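Local coordinates for putative metal binding protein RUMGNA_00854 (Ruminococcus gnavus, PDB 3U7Z) that binds calcium ions but is otherwise of unknown function, a small protein of a family with no assigned role that may serve in transport, at residues A[7-12]-A[85-90]; A[23-28]-A[36-41]. One frame throughout, in Å; residues are numbered along the deposited sequence.

How the contacts relate
Both contacts involve the same mixed sheet but pair it with different elements: contact 1 ties strand 7-14 to the loop leading into strand 92-99, and contact 2 lays side chains of the neighbouring strand 20-27 against the end of helix 32-38. Along the chain contact 2 is nested inside the loop closed by contact 1. Contact 1 is partly buried and mixes two hydrogen bonds to the strand's backbone with a small apolar patch, whereas contact 2 is a surface contact, two aromatic rings packed against Leu41 without a hydrogen bond across it. The two meet at His8 ND1 and Asp26 OD1, 2.7 Å apart and probably hydrogen-bonded. Contact 1 carries one calcium ligand, Asp89, and contact 2 carries two, Glu37 and Asn40, on another ion.

Contact 1: A[7-12]-A[85-90]; sequences KHITVT and TPVSDG. With CA (calcium ion), chain G.
Gly90 N donates to His8 O at 2.8 Å, a somewhat bent hydrogen bond. On the same side of the strand, His8 N gives a nearly straight one (165°) to Asp89 OD1, at 2.9 Å, so 85-90 holds both the N-H and the C=O of His8. The glycine suits its place, since a side chain at these backbone angles would jam against the carbonyl oxygen of Asp89. The N-H of His8 meets OD1 on its anti side, somewhat out of the carboxylate plane, while Asp89 OD2 binds a calcium ion at 2.2 Å. With CG anti to the backbone N of Asp89 (chi1 -173°), the carboxylate runs alongside the His8 side chain, its plane steeply turned from the imidazole ring. That ring makes its hydrogen bond through ND1 to Asp26 on the adjoining strand.

Next to these bonds, Ile9 and Val87 cross at about a right angle, CG2 of Ile9 reaching CG1 of Val87 at 3.7 Å; Val35 of helix 32-38 touches both. Lys7 lays its aliphatic chain along the loop, CD 3.4 Å from Val87 O, before bending at its end to give NZ to Ala29 O. Shortening Lys7 to an alanine would probably uncover the backbone at Val87 and Asp89 and leave Ala29 O without its ammonium partner. The bond from His8 N probably steadies the carboxylate whose other oxygen holds the calcium, which would make His8 a second-shell residue.

Contact 2: A[23-28]-A[36-41]; sequences FEFDTD and LESENL. With CA (calcium ion), chain D.
A Schellman motif closes helix 32-38 here and leads straight into a calcium site. Leu41 N bonds to Leu36 O and Asn40 N to Glu37 O, with Asn40, at positive phi, as the C-prime residue. Glu37 binds the calcium ion through both carboxylate oxygens, each at 2.5 Å, and the side chain of Asn40 is a further ligand; Val42 and Asp43 complete the protein's share of the site.

The same turn points Leu41 back at strand 20-27. With its CG anti to the backbone N (chi1 -176°), the branched end reaches the rings: CD1 sits over one face of Phe23, in a CH-pi contact 3.8 Å from the ring centroid, and CD2 lies near both rings, 3.9 Å from Phe23 CD2 and, at the edge of Phe25, 4.1 Å from CZ. In the conformer modelled, Glu39 slides past Phe25 in the opposite direction, its CG 3.7 Å from CE1 and also near the ring's edge. Ser38 OG, hydrogen-bonded to Val35 O, approaches Phe25 CE1 obliquely at 4.0 Å.

Phe25 bridges the helix and the adjoining strand, touching Val35 of helix 32-38 and Ile9 and Val11 of strand 7-14, while Phe23 leans on Val13 and, with Leu41, on Asp57.

Contact 1: A[7-12]-A[85-90]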
# COMPACT_ATOMS: atom_id res chain seq x y z
N LYS A 7 -0.39 1.32 -17.24
CA LYS A 7 -1.61 1.49 -16.46
C LYS A 7 -1.42 2.77 -15.65
O LYS A 7 -0.31 3.05 -15.20
CB LYS A 7 -1.74 0.30 -15.53
CG LYS A 7 -1.89 -1.02 -16.29
CD LYS A 7 -1.89 -2.17 -15.32
CE LYS A 7 -1.52 -3.50 -15.97
NZ LYS A 7 -0.02 -3.60 -16.08
N HIS A 8 -2.51 3.48 -15.45
CA HIS A 8 -2.50 4.72 -14.68
C HIS A 8 -3.29 4.47 -13.42
O HIS A 8 -4.49 4.21 -13.48
CB HIS A 8 -3.14 5.82 -15.54
CG HIS A 8 -2.56 5.90 -16.92
ND1 HIS A 8 -1.27 6.30 -17.14
CD2 HIS A 8 -3.04 5.48 -18.11
CE1 HIS A 8 -0.99 6.18 -18.44
NE2 HIS A 8 -2.05 5.68 -19.04
N ILE A 9 -2.59 4.56 -12.31
CA ILE A 9 -3.21 4.30 -11.02
C ILE A 9 -2.89 5.38 -10.00
O ILE A 9 -1.99 6.20 -10.18
CB ILE A 9 -2.84 2.93 -10.46
CG1 ILE A 9 -1.41 2.87 -9.99
CG2 ILE A 9 -3.04 1.86 -11.52
CD1 ILE A 9 -1.11 1.69 -9.14
N THR A 10 -3.67 5.37 -8.93
CA THR A 10 -3.36 6.24 -7.79
C THR A 10 -3.25 5.43 -6.53
O THR A 10 -3.88 4.39 -6.41
CB THR A 10 -4.42 7.33 -7.58
OG1 THR A 10 -5.68 6.79 -7.30
CG2 THR A 10 -4.60 8.13 -8.82
N VAL A 11 -2.34 5.85 -5.66
CA VAL A 11 -2.18 5.27 -4.33
C VAL A 11 -2.29 6.43 -3.37
O VAL A 11 -1.51 7.38 -3.44
CB VAL A 11 -0.84 4.60 -4.19
CG1 VAL A 11 -0.69 4.04 -2.76
CG2 VAL A 11 -0.68 3.50 -5.25
N THR A 12 -3.25 6.36 -2.45
CA THR A 12 -3.41 7.37 -1.42
C THR A 12 -2.98 6.80 -0.09
O THR A 12 -3.38 5.70 0.26
CB THR A 12 -4.85 7.86 -1.35
OG1 THR A 12 -5.25 8.39 -2.62
CG2 THR A 12 -5.03 8.93 -0.30
N THR A 85 -1.00 -8.47 -5.35
CA THR A 85 -2.21 -7.66 -5.65
C THR A 85 -2.05 -7.14 -7.08
O THR A 85 -1.20 -6.34 -7.35
CB THR A 85 -2.38 -6.52 -4.67
OG1 THR A 85 -2.52 -7.02 -3.32
CG2 THR A 85 -3.60 -5.69 -5.02
N PRO A 86 -2.87 -7.66 -8.00
CA PRO A 86 -2.72 -7.20 -9.36
C PRO A 86 -3.16 -5.77 -9.53
O PRO A 86 -4.11 -5.32 -8.85
CB PRO A 86 -3.66 -8.10 -10.15
CG PRO A 86 -4.00 -9.19 -9.32
CD PRO A 86 -3.84 -8.74 -7.89
N VAL A 87 -2.47 -5.08 -10.41
CA VAL A 87 -2.78 -3.68 -10.74
C VAL A 87 -3.56 -3.63 -12.06
O VAL A 87 -3.19 -4.32 -13.02
CB VAL A 87 -1.45 -2.91 -10.79
CG1 VAL A 87 -1.51 -1.56 -11.52
CG2 VAL A 87 -0.95 -2.74 -9.34
N SER A 88 -4.62 -2.83 -12.12
CA SER A 88 -5.40 -2.57 -13.34
C SER A 88 -5.39 -1.11 -13.64
O SER A 88 -5.34 -0.27 -12.74
CB SER A 88 -6.85 -3.02 -13.12
OG SER A 88 -6.93 -4.40 -12.83
N ASP A 89 -5.48 -0.80 -14.94
CA ASP A 89 -5.60 0.58 -15.36
C ASP A 89 -6.79 1.22 -14.66
O ASP A 89 -7.89 0.68 -14.63
CB ASP A 89 -5.70 0.68 -16.88
CG ASP A 89 -5.67 2.09 -17.38
OD1 ASP A 89 -4.95 2.95 -16.83
OD2 ASP A 89 -6.36 2.34 -18.41
N GLY A 90 -6.56 2.41 -14.13
CA GLY A 90 -7.61 3.16 -13.48
C GLY A 90 -7.79 2.86 -12.01
O GLY A 90 -8.60 3.51 -11.35
CA CA G . -7.36 1.83 -20.35
O HOH W 1 -6.98 6.12 -9.94

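Contact 2: A[23-28]-A[36-41]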
# COMPACT_ATOMS: atom_id res chain seq x y z
N PHE A 23 -0.48 9.74 -4.53
CA PHE A 23 0.60 9.46 -5.44
C PHE A 23 0.03 8.86 -6.71
O PHE A 23 -0.77 7.95 -6.66
CB PHE A 23 1.61 8.51 -4.81
CG PHE A 23 2.22 9.01 -3.55
CD1 PHE A 23 3.40 9.79 -3.59
CD2 PHE A 23 1.68 8.73 -2.34
CE1 PHE A 23 3.93 10.26 -2.43
CE2 PHE A 23 2.23 9.23 -1.19
CZ PHE A 23 3.36 9.99 -1.25
N GLU A 24 0.45 9.36 -7.86
CA GLU A 24 -0.01 8.84 -9.14
C GLU A 24 1.12 8.06 -9.74
O GLU A 24 2.27 8.48 -9.69
CB GLU A 24 -0.43 9.95 -10.08
CG GLU A 24 -1.71 10.59 -9.72
CD GLU A 24 -2.13 11.57 -10.76
OE1 GLU A 24 -1.34 12.49 -11.06
OE2 GLU A 24 -3.24 11.41 -11.30
N PHE A 25 0.79 6.90 -10.31
CA PHE A 25 1.76 6.11 -11.04
C PHE A 25 1.29 5.77 -12.45
O PHE A 25 0.14 5.44 -12.69
CB PHE A 25 2.01 4.82 -10.30
CG PHE A 25 2.61 5.01 -8.96
CD1 PHE A 25 4.00 5.05 -8.80
CD2 PHE A 25 1.82 5.06 -7.82
CE1 PHE A 25 4.57 5.21 -7.52
CE2 PHE A 25 2.40 5.21 -6.53
CZ PHE A 25 3.74 5.28 -6.39
N ASP A 26 2.22 5.87 -13.38
CA ASP A 26 2.02 5.38 -14.73
C ASP A 26 2.98 4.20 -14.86
O ASP A 26 4.18 4.38 -14.90
CB ASP A 26 2.31 6.51 -15.72
CG ASP A 26 1.50 7.79 -15.42
OD1 ASP A 26 0.26 7.78 -15.54
OD2 ASP A 26 2.11 8.81 -15.01
N THR A 27 2.46 2.98 -14.92
CA THR A 27 3.26 1.79 -14.62
C THR A 27 2.90 0.63 -15.53
O THR A 27 1.77 0.48 -15.88
CB THR A 27 3.09 1.39 -13.11
OG1 THR A 27 3.81 0.19 -12.83
CG2 THR A 27 1.60 1.15 -12.76
N ASP A 28 3.89 -0.20 -15.85
CA ASP A 28 3.65 -1.48 -16.55
C ASP A 28 3.75 -2.66 -15.58
O ASP A 28 3.75 -3.82 -16.00
CB ASP A 28 4.60 -1.67 -17.75
CG ASP A 28 5.95 -0.98 -17.56
OD1 ASP A 28 6.63 -1.29 -16.55
OD2 ASP A 28 6.31 -0.09 -18.39
N LEU A 36 4.71 0.20 -5.63
CA LEU A 36 5.04 0.93 -4.40
C LEU A 36 6.54 1.07 -4.24
O LEU A 36 7.09 2.15 -3.88
CB LEU A 36 4.44 0.20 -3.23
CG LEU A 36 2.91 0.06 -3.17
CD1 LEU A 36 2.40 -0.85 -2.03
CD2 LEU A 36 2.28 1.44 -3.10
N GLU A 37 7.26 -0.02 -4.57
CA GLU A 37 8.71 -0.02 -4.37
C GLU A 37 9.47 0.69 -5.48
O GLU A 37 10.61 1.07 -5.25
CB GLU A 37 9.30 -1.43 -4.13
CG GLU A 37 9.02 -1.90 -2.71
CD GLU A 37 9.86 -1.21 -1.63
OE1 GLU A 37 10.45 -0.12 -1.86
OE2 GLU A 37 9.96 -1.77 -0.52
N SER A 38 8.79 1.03 -6.58
CA SER A 38 9.44 1.72 -7.68
C SER A 38 10.01 3.04 -7.27
O SER A 38 11.03 3.49 -7.81
CB SER A 38 8.52 1.82 -8.90
OG SER A 38 7.44 2.70 -8.71
N GLU A 39 9.34 3.69 -6.30
CA GLU A 39 9.74 4.97 -5.75
C GLU A 39 10.13 4.85 -4.28
O GLU A 39 10.19 5.86 -3.58
CB GLU A 39 8.56 5.96 -5.88
CG GLU A 39 8.15 6.29 -7.31
CD GLU A 39 9.18 7.15 -8.02
OE1 GLU A 39 9.85 7.96 -7.35
OE2 GLU A 39 9.32 7.02 -9.26
N ASN A 40 10.36 3.63 -3.80
CA ASN A 40 10.60 3.40 -2.40
C ASN A 40 9.54 4.07 -1.49
O ASN A 40 9.86 4.67 -0.48
CB ASN A 40 12.03 3.75 -2.00
CG ASN A 40 12.43 3.15 -0.70
OD1 ASN A 40 11.77 2.26 -0.19
ND2 ASN A 40 13.48 3.63 -0.14
N LEU A 41 8.28 3.89 -1.83
CA LEU A 41 7.18 4.49 -1.04
C LEU A 41 6.85 3.69 0.22
O LEU A 41 6.21 4.20 1.09
CB LEU A 41 5.94 4.64 -1.91
CG LEU A 41 4.69 5.33 -1.32
CD1 LEU A 41 5.03 6.78 -0.92
CD2 LEU A 41 3.56 5.26 -2.32
CA CA D . 11.48 0.01 0.43